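Local coordinates for protein ABC sugar (Ribose) transporter, periplasmic substrate-binding subunit (Rhodobacter sphaeroides, PDB 3L49) that probably binds a sugar in the periplasm and delivers it to an ABC importer, at residues Asn107-Leu116 and Val139-Val150; Met203-Gln211 and Phe229-Ala240. All blocks are in the same frame, centred on the assembly; numbering follows the deposited sequence.

Contact 1 of 2, residues Asn107-Leu116 and Val139-Val150; sequences NYSIGAELAL and VCKIRYDQMKYV
Ile-142 lays its CG2 methyl over one face of the Tyr-108 ring, a CH-pi contact with CG2 4.0 Å from the ring centroid. Beside it, Gln-146 bends at its second torsion, which turns its amide back to the neighbouring helix: NE2 donates to Tyr-108 O over 2.6 Å, almost straight at 171°. That carbonyl already takes the helical bond from Ala-112 N, and the two donors arrive from opposite faces of its plane. The axes of the two helical segments cross at -42°, with Gly-111 facing Arg-143 and Gln-146, where a CB would clash with Gln-146 CB. In this periplasmic-binding-protein fold both helices pack on one face of the C-terminal lobe's sheet, and their N-terminal ends lie towards the cleft. There Arg-143, extended from CG to NE, brings NE (2.8 Å) and NH2 (2.9 Å) to the single atom Asn-107 OD1, both from the same face of the amide, whose plane is turned 56° from the guanidinium; its NH1 bonds to an unidentified ligand. A leucine in its place would probably leave Asn-107 OD1 without both donors and the amide free to turn. Further along, Ala-115 CB rests on Met-147 CA at 3.7 Å, and Val-150 CG1 bridges Ala-115 and Leu-116.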
# COMPACT_ATOMS: atom_id res chain seq x y z
N ASN A 107 -6.47 7.19 2.13
CA ASN A 107 -6.13 6.76 0.78
C ASN A 107 -6.98 7.44 -0.27
O ASN A 107 -6.63 7.44 -1.46
CB ASN A 107 -6.18 5.24 0.68
CG ASN A 107 -5.00 4.61 1.36
OD1 ASN A 107 -3.88 4.68 0.85
ND2 ASN A 107 -5.21 4.02 2.54
N TYR A 108 -8.07 8.05 0.20
CA TYR A 108 -8.99 8.84 -0.60
C TYR A 108 -8.36 10.17 -1.01
O TYR A 108 -8.42 10.55 -2.17
CB TYR A 108 -10.27 9.11 0.19
CG TYR A 108 -11.01 7.86 0.62
CD1 TYR A 108 -10.76 7.26 1.86
CD2 TYR A 108 -11.97 7.29 -0.20
CE1 TYR A 108 -11.44 6.13 2.26
CE2 TYR A 108 -12.65 6.16 0.19
CZ TYR A 108 -12.39 5.58 1.41
OH TYR A 108 -13.09 4.45 1.79
N SER A 109 -7.77 10.87 -0.04
CA SER A 109 -7.02 12.11 -0.27
C SER A 109 -5.76 11.80 -1.06
O SER A 109 -5.50 12.42 -2.09
CB SER A 109 -6.62 12.79 1.05
OG SER A 109 -7.75 13.16 1.83
N ILE A 110 -4.99 10.84 -0.56
CA ILE A 110 -3.77 10.35 -1.21
C ILE A 110 -4.02 10.04 -2.68
O ILE A 110 -3.31 10.55 -3.54
CB ILE A 110 -3.21 9.11 -0.46
CG1 ILE A 110 -2.42 9.55 0.78
CG2 ILE A 110 -2.33 8.23 -1.36
CD1 ILE A 110 -2.22 8.43 1.80
N GLY A 111 -5.06 9.24 -2.96
CA GLY A 111 -5.34 8.80 -4.31
C GLY A 111 -5.65 9.97 -5.21
O GLY A 111 -5.17 10.03 -6.34
N ALA A 112 -6.43 10.91 -4.68
CA ALA A 112 -6.84 12.09 -5.43
C ALA A 112 -5.68 13.04 -5.68
O ALA A 112 -5.41 13.38 -6.83
CB ALA A 112 -8.00 12.80 -4.72
N GLU A 113 -4.98 13.44 -4.61
CA GLU A 113 -3.88 14.40 -4.71
C GLU A 113 -2.74 13.96 -5.62
O GLU A 113 -2.23 14.77 -6.39
CB GLU A 113 -3.32 14.75 -3.33
CG GLU A 113 -4.21 15.71 -2.55
CD GLU A 113 -3.78 15.87 -1.11
OE1 GLU A 113 -2.58 16.10 -0.85
OE2 GLU A 113 -4.67 15.78 -0.23
N LEU A 114 -2.38 12.68 -5.54
CA LEU A 114 -1.35 12.13 -6.42
C LEU A 114 -1.80 12.24 -7.89
O LEU A 114 -1.06 12.74 -8.74
CB LEU A 114 -1.03 10.67 -6.04
CG LEU A 114 0.14 10.01 -6.78
CD1 LEU A 114 1.46 10.53 -6.28
CD2 LEU A 114 0.08 8.50 -6.66
N ALA A 115 -3.04 11.81 -8.16
CA ALA A 115 -3.63 11.92 -9.50
C ALA A 115 -3.68 13.37 -9.98
O ALA A 115 -3.36 13.66 -11.14
CB ALA A 115 -5.01 11.31 -9.52
N LEU A 116 -4.06 14.28 -9.08
CA LEU A 116 -4.14 15.70 -9.38
C LEU A 116 -2.77 16.28 -9.70
O LEU A 116 -2.63 17.09 -10.63
CB LEU A 116 -4.79 16.47 -8.23
CG LEU A 116 -6.31 16.35 -8.10
CD1 LEU A 116 -6.73 16.66 -6.68
CD2 LEU A 116 -7.01 17.26 -9.11
N VAL A 139 -6.67 -0.83 -0.21
CA VAL A 139 -6.03 0.48 -0.37
C VAL A 139 -5.66 0.81 -1.82
O VAL A 139 -5.74 1.96 -2.25
CB VAL A 139 -4.82 0.70 0.58
CG1 VAL A 139 -5.24 0.50 2.02
CG2 VAL A 139 -3.63 -0.23 0.23
N CYS A 140 -5.33 -0.22 -2.60
CA CYS A 140 -5.02 -0.03 -4.01
C CYS A 140 -6.28 0.15 -4.84
O CYS A 140 -6.25 0.78 -5.90
CB CYS A 140 -4.18 -1.20 -4.52
SG CYS A 140 -2.42 -1.08 -4.06
N LYS A 141 -7.38 -0.42 -4.35
CA LYS A 141 -8.71 -0.23 -4.94
C LYS A 141 -9.11 1.23 -4.83
O LYS A 141 -9.58 1.82 -5.80
CB LYS A 141 -9.72 -1.13 -4.21
CG LYS A 141 -11.05 -1.35 -4.92
CD LYS A 141 -12.16 -0.49 -4.34
CE LYS A 141 -13.51 -0.90 -4.89
NZ LYS A 141 -13.99 -2.13 -4.22
N ILE A 142 -8.90 1.81 -3.64
CA ILE A 142 -9.20 3.22 -3.38
C ILE A 142 -8.28 4.11 -4.22
O ILE A 142 -8.76 5.00 -4.92
CB ILE A 142 -9.08 3.58 -1.88
CG1 ILE A 142 -10.06 2.75 -1.03
CG2 ILE A 142 -9.32 5.07 -1.67
CD1 ILE A 142 -9.72 2.71 0.48
N ARG A 143 -6.98 3.85 -4.16
CA ARG A 143 -5.99 4.64 -4.90
C ARG A 143 -6.25 4.65 -6.41
O ARG A 143 -6.11 5.69 -7.05
CB ARG A 143 -4.57 4.15 -4.61
CG ARG A 143 -4.03 4.58 -3.25
CD ARG A 143 -2.93 3.64 -2.82
NE ARG A 143 -2.63 3.71 -1.40
CZ ARG A 143 -1.81 2.87 -0.77
NH1 ARG A 143 -1.23 1.89 -1.45
NH2 ARG A 143 -1.57 3.00 0.53
N TYR A 144 -6.64 3.51 -6.96
CA TYR A 144 -6.99 3.42 -8.38
C TYR A 144 -8.29 4.15 -8.70
O TYR A 144 -8.35 4.88 -9.70
CB TYR A 144 -7.08 1.97 -8.83
CG TYR A 144 -7.46 1.81 -10.29
CD1 TYR A 144 -6.50 1.93 -11.29
CD2 TYR A 144 -8.78 1.55 -10.66
CE1 TYR A 144 -6.85 1.79 -12.64
CE2 TYR A 144 -9.14 1.40 -11.99
CZ TYR A 144 -8.17 1.53 -12.97
OH TYR A 144 -8.51 1.40 -14.28
N ASP A 145 -9.32 3.95 -7.88
CA ASP A 145 -10.63 4.59 -8.09
C ASP A 145 -10.57 6.12 -8.13
O ASP A 145 -11.20 6.75 -8.98
CB ASP A 145 -11.65 4.15 -7.03
CG ASP A 145 -12.21 2.75 -7.28
OD1 ASP A 145 -12.79 2.17 -6.34
OD2 ASP A 145 -12.07 2.23 -8.41
N GLN A 146 -9.79 6.69 -7.20
CA GLN A 146 -9.63 8.14 -7.09
C GLN A 146 -8.91 8.71 -8.29
O GLN A 146 -9.27 9.78 -8.77
CB GLN A 146 -8.89 8.52 -5.80
CG GLN A 146 -9.63 8.13 -4.50
CD GLN A 146 -10.86 9.00 -4.23
OE1 GLN A 146 -11.95 8.73 -4.73
NE2 GLN A 146 -10.68 10.02 -3.42
N MET A 147 -7.90 7.99 -8.77
CA MET A 147 -7.15 8.37 -9.97
C MET A 147 -8.10 8.44 -11.16
O MET A 147 -8.13 9.44 -11.88
CB MET A 147 -5.99 7.38 -10.21
CG MET A 147 -5.04 7.71 -11.40
SD MET A 147 -5.50 6.95 -13.00
CE MET A 147 -6.08 5.36 -12.45
N LYS A 148 -8.89 7.39 -11.33
CA LYS A 148 -9.75 7.27 -12.48
C LYS A 148 -10.87 8.31 -12.44
O LYS A 148 -11.21 8.90 -13.47
CB LYS A 148 -10.29 5.84 -12.61
CG LYS A 148 -10.98 5.58 -13.94
CD LYS A 148 -10.33 4.46 -14.73
CE LYS A 148 -11.08 3.16 -14.59
NZ LYS A 148 -12.38 3.13 -15.32
N TYR A 149 -11.41 8.56 -11.24
CA TYR A 149 -12.44 9.58 -11.05
C TYR A 149 -11.94 10.99 -11.41
O TYR A 149 -12.61 11.72 -12.14
CB TYR A 149 -13.01 9.53 -9.61
CG TYR A 149 -14.14 10.51 -9.38
CD1 TYR A 149 -14.00 11.58 -8.50
CD2 TYR A 149 -15.35 10.38 -10.07
CE1 TYR A 149 -15.05 12.49 -8.29
CE2 TYR A 149 -16.40 11.28 -9.88
CZ TYR A 149 -16.24 12.33 -8.98
OH TYR A 149 -17.27 13.23 -8.80
N VAL A 150 -10.76 11.35 -10.90
CA VAL A 150 -10.07 12.60 -11.22
C VAL A 150 -9.82 12.78 -12.73
O VAL A 150 -10.01 13.88 -13.27
CB VAL A 150 -8.74 12.71 -10.42
CG1 VAL A 150 -7.77 13.69 -11.06
CG2 VAL A 150 -9.03 13.12 -8.99

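Contact 2 of 2, residues Met203-Gln211 and Phe229-Ala240; sequences MIGATQALQ and FVEMVADPESPA
Phe-229 sets its ring against Met-203 and Ile-204, near the start of helix 200-212, and apolar contact of this kind carries most of the interface. Its CE1 lies 3.5 Å from Met-203 CB, while the Ile-204 and Phe-229 side chains run past each other in opposite directions, Ile-204 CG1 meeting Phe-229 CB. One turn on, Met-232 stretches out straight beyond CG (chi2 167°, chi3 161°), which carries its methyl CE across Ile-204 at about a right angle, 3.6 Å from Ile-204 O, and on to Gln-208 CG. Pro-239 wedges its CG between Thr-207 CG2 and Leu-210 CB, the latter 4.0 Å away.

Polar groups meet these surfaces without a direct hydrogen bond across the contact. Thr-207 OG1 sits at the edge of the Phe-229 ring, near its plane; it donates to Met-203 O one turn back and is also hydrogen-bonded to Thr-220 of the adjacent strand, which leaves CG2 to face Ser-238 OG at 3.4 Å. Ser-238 OG in turn accepts from Ala-240 N over 3.2 Å, an ST turn that starts on the last residue of the type I beta turn Asp-235 to Ser-238.

Water provides the polar link. One molecule donates to both Gln-211 OE1, at 2.7 Å, and Asp-235 OD2, tying the far end of one helix to the residue where the other has just ended.

Two neighbouring helices leaning together at 40°, the second followed by a tight turn into strand 240-245, are typical of the alternating beta-alpha units of a periplasmic binding protein lobe with its parallel sheet.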
# COMPACT_ATOMS: atom_id res chain seq x y z
N MET A 203 7.45 1.58 -9.37
CA MET A 203 7.86 2.86 -9.93
C MET A 203 9.36 3.09 -9.84
O MET A 203 9.91 3.86 -10.62
CB MET A 203 7.05 4.02 -9.32
CG MET A 203 5.55 4.01 -9.66
SD MET A 203 5.19 4.02 -11.43
CE MET A 203 5.02 2.29 -11.83
N ILE A 204 10.02 2.39 -8.90
CA ILE A 204 11.48 2.38 -8.82
C ILE A 204 12.07 1.79 -10.11
O ILE A 204 12.98 2.37 -10.70
CB ILE A 204 12.00 1.64 -7.57
CG1 ILE A 204 11.59 2.38 -6.29
CG2 ILE A 204 13.53 1.52 -7.59
CD1 ILE A 204 11.54 1.50 -5.04
N GLY A 205 11.50 0.67 -10.55
CA GLY A 205 11.85 0.05 -11.81
C GLY A 205 11.50 0.87 -13.03
O GLY A 205 12.31 1.00 -13.95
N ALA A 206 10.30 1.44 -13.04
CA ALA A 206 9.81 2.24 -14.17
C ALA A 206 10.70 3.45 -14.42
O ALA A 206 11.03 3.77 -15.56
CB ALA A 206 8.36 2.67 -13.94
N THR A 207 11.12 4.09 -13.33
CA THR A 207 12.04 5.23 -13.36
C THR A 207 13.40 4.83 -13.93
O THR A 207 13.93 5.52 -14.81
CB THR A 207 12.21 5.83 -11.95
OG1 THR A 207 10.92 6.04 -11.38
CG2 THR A 207 12.97 7.15 -11.99
N GLN A 208 13.95 3.71 -13.44
CA GLN A 208 15.22 3.16 -13.92
C GLN A 208 15.21 2.91 -15.43
O GLN A 208 16.17 3.26 -16.13
CB GLN A 208 15.57 1.88 -13.17
CG GLN A 208 16.15 2.11 -11.77
CD GLN A 208 16.14 0.85 -10.91
OE1 GLN A 208 16.54 0.87 -9.74
NE2 GLN A 208 15.68 -0.26 -11.49
N ALA A 209 14.10 2.34 -15.93
CA ALA A 209 13.89 2.07 -17.36
C ALA A 209 13.86 3.33 -18.22
O ALA A 209 14.47 3.36 -19.29
CB ALA A 209 12.61 1.25 -17.57
N LEU A 210 13.12 4.35 -17.77
CA LEU A 210 13.01 5.63 -18.48
C LEU A 210 14.36 6.32 -18.55
O LEU A 210 14.71 6.91 -19.58
CB LEU A 210 12.02 6.56 -17.78
CG LEU A 210 10.52 6.23 -17.80
CD1 LEU A 210 9.77 7.21 -16.90
CD2 LEU A 210 9.95 6.22 -19.21
N GLN A 211 15.08 6.25 -17.44
CA GLN A 211 16.43 6.78 -17.33
C GLN A 211 17.36 6.10 -18.34
O GLN A 211 18.05 6.77 -19.11
CB GLN A 211 16.93 6.58 -15.91
CG GLN A 211 17.92 7.59 -15.46
CD GLN A 211 17.56 8.20 -14.12
OE1 GLN A 211 17.83 9.38 -13.88
NE2 GLN A 211 16.95 7.41 -13.24
N PHE A 229 12.62 5.53 -3.71
CA PHE A 229 11.77 6.37 -4.56
C PHE A 229 11.74 7.85 -4.15
O PHE A 229 11.73 8.73 -5.01
CB PHE A 229 10.36 5.79 -4.73
CG PHE A 229 9.62 6.37 -5.91
CD1 PHE A 229 9.97 6.01 -7.22
CD2 PHE A 229 8.60 7.30 -5.73
CE1 PHE A 229 9.30 6.55 -8.31
CE2 PHE A 229 7.92 7.84 -6.82
CZ PHE A 229 8.27 7.47 -8.11
N VAL A 230 11.74 8.10 -2.85
CA VAL A 230 11.86 9.46 -2.29
C VAL A 230 13.11 10.17 -2.82
O VAL A 230 13.03 11.29 -3.34
CB VAL A 230 11.88 9.41 -0.74
CG1 VAL A 230 12.22 10.77 -0.13
CG2 VAL A 230 10.55 8.93 -0.22
N GLU A 231 14.26 9.50 -2.72
CA GLU A 231 15.53 10.00 -3.22
C GLU A 231 15.52 10.28 -4.73
O GLU A 231 16.15 11.23 -5.19
CB GLU A 231 16.63 9.00 -2.87
CG GLU A 231 17.99 9.65 -2.65
CD GLU A 231 19.11 8.64 -2.46
OE1 GLU A 231 18.82 7.44 -2.24
OE2 GLU A 231 20.29 9.05 -2.53
N MET A 232 14.81 9.44 -5.48
CA MET A 232 14.60 9.65 -6.93
C MET A 232 13.73 10.88 -7.22
O MET A 232 14.00 11.61 -8.17
CB MET A 232 13.94 8.41 -7.55
CG MET A 232 14.88 7.24 -7.85
SD MET A 232 13.92 5.76 -8.22
CE MET A 232 15.14 4.78 -9.07
N VAL A 233 12.70 11.09 -6.40
CA VAL A 233 11.82 12.27 -6.51
C VAL A 233 12.60 13.55 -6.23
O VAL A 233 12.47 14.54 -6.96
CB VAL A 233 10.57 12.14 -5.59
CG1 VAL A 233 9.88 13.49 -5.37
CG2 VAL A 233 9.59 11.13 -6.17
N ALA A 234 13.44 13.51 -5.19
CA ALA A 234 14.27 14.65 -4.79
C ALA A 234 15.40 14.97 -5.78
O ALA A 234 15.86 16.10 -5.84
CB ALA A 234 14.84 14.44 -3.39
N ASP A 235 15.83 13.97 -6.55
CA ASP A 235 16.85 14.14 -7.58
C ASP A 235 16.26 14.80 -8.83
O ASP A 235 15.39 14.22 -9.48
CB ASP A 235 17.49 12.80 -7.94
CG ASP A 235 18.48 12.89 -9.10
OD1 ASP A 235 19.17 13.93 -9.26
OD2 ASP A 235 18.59 11.90 -9.86
N PRO A 236 16.74 16.02 -9.18
CA PRO A 236 16.25 16.73 -10.37
C PRO A 236 16.60 16.11 -11.73
O PRO A 236 16.04 16.53 -12.74
CB PRO A 236 16.89 18.12 -10.24
CG PRO A 236 18.11 17.90 -9.41
CD PRO A 236 17.74 16.82 -8.44
N GLU A 237 17.50 15.14 -11.75
CA GLU A 237 17.92 14.47 -12.98
C GLU A 237 17.01 13.28 -13.26
O GLU A 237 16.89 12.82 -14.40
CB GLU A 237 19.36 13.97 -12.88
CG GLU A 237 20.38 14.95 -12.28
CD GLU A 237 20.80 16.06 -13.25
OE1 GLU A 237 20.56 15.93 -14.47
OE2 GLU A 237 21.38 17.05 -12.78
N SER A 238 16.38 12.78 -12.20
CA SER A 238 15.55 11.58 -12.26
C SER A 238 14.12 11.91 -12.69
O SER A 238 13.56 12.91 -12.25
CB SER A 238 15.55 10.88 -10.90
OG SER A 238 14.49 9.95 -10.79
N PRO A 239 13.53 11.06 -13.55
CA PRO A 239 12.12 11.20 -13.93
C PRO A 239 11.07 10.74 -12.89
O PRO A 239 9.92 10.54 -13.25
CB PRO A 239 12.02 10.35 -15.20
CG PRO A 239 13.06 9.32 -15.06
CD PRO A 239 14.18 9.95 -14.27
N ALA A 240 11.45 10.57 -11.63
CA ALA A 240 10.46 10.29 -10.60
C ALA A 240 9.74 11.59 -10.23
O ALA A 240 10.37 12.55 -9.84
CB ALA A 240 11.10 9.66 -9.38
O HOH W 1 19.39 10.12 -11.86

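How the contacts relate
From the N terminus the chain first builds one lobe, then enters helix 107-122 after strand 101-105. Contact 1 closes a short loop through strand 126-131, bringing helix 138-152 back against that helix. The chain goes on through strand 157-159, helix 171-185 and strand 194-197 before contact 2 closes a second loop, around strand 219-222. The two loops follow in series, neither nesting nor crossing, with centres about 21 Å apart. The disulfide from Cys-140 to Cys-198 ties helix 138-152 to the chain just ahead of helix 200-212. As a worked example, two local helix pairings pack on opposite faces of the C-terminal lobe's sheet: Leu-114 and Met-147 touch Trp-196, Met-203 its neighbours Ile-195 and Ala-197.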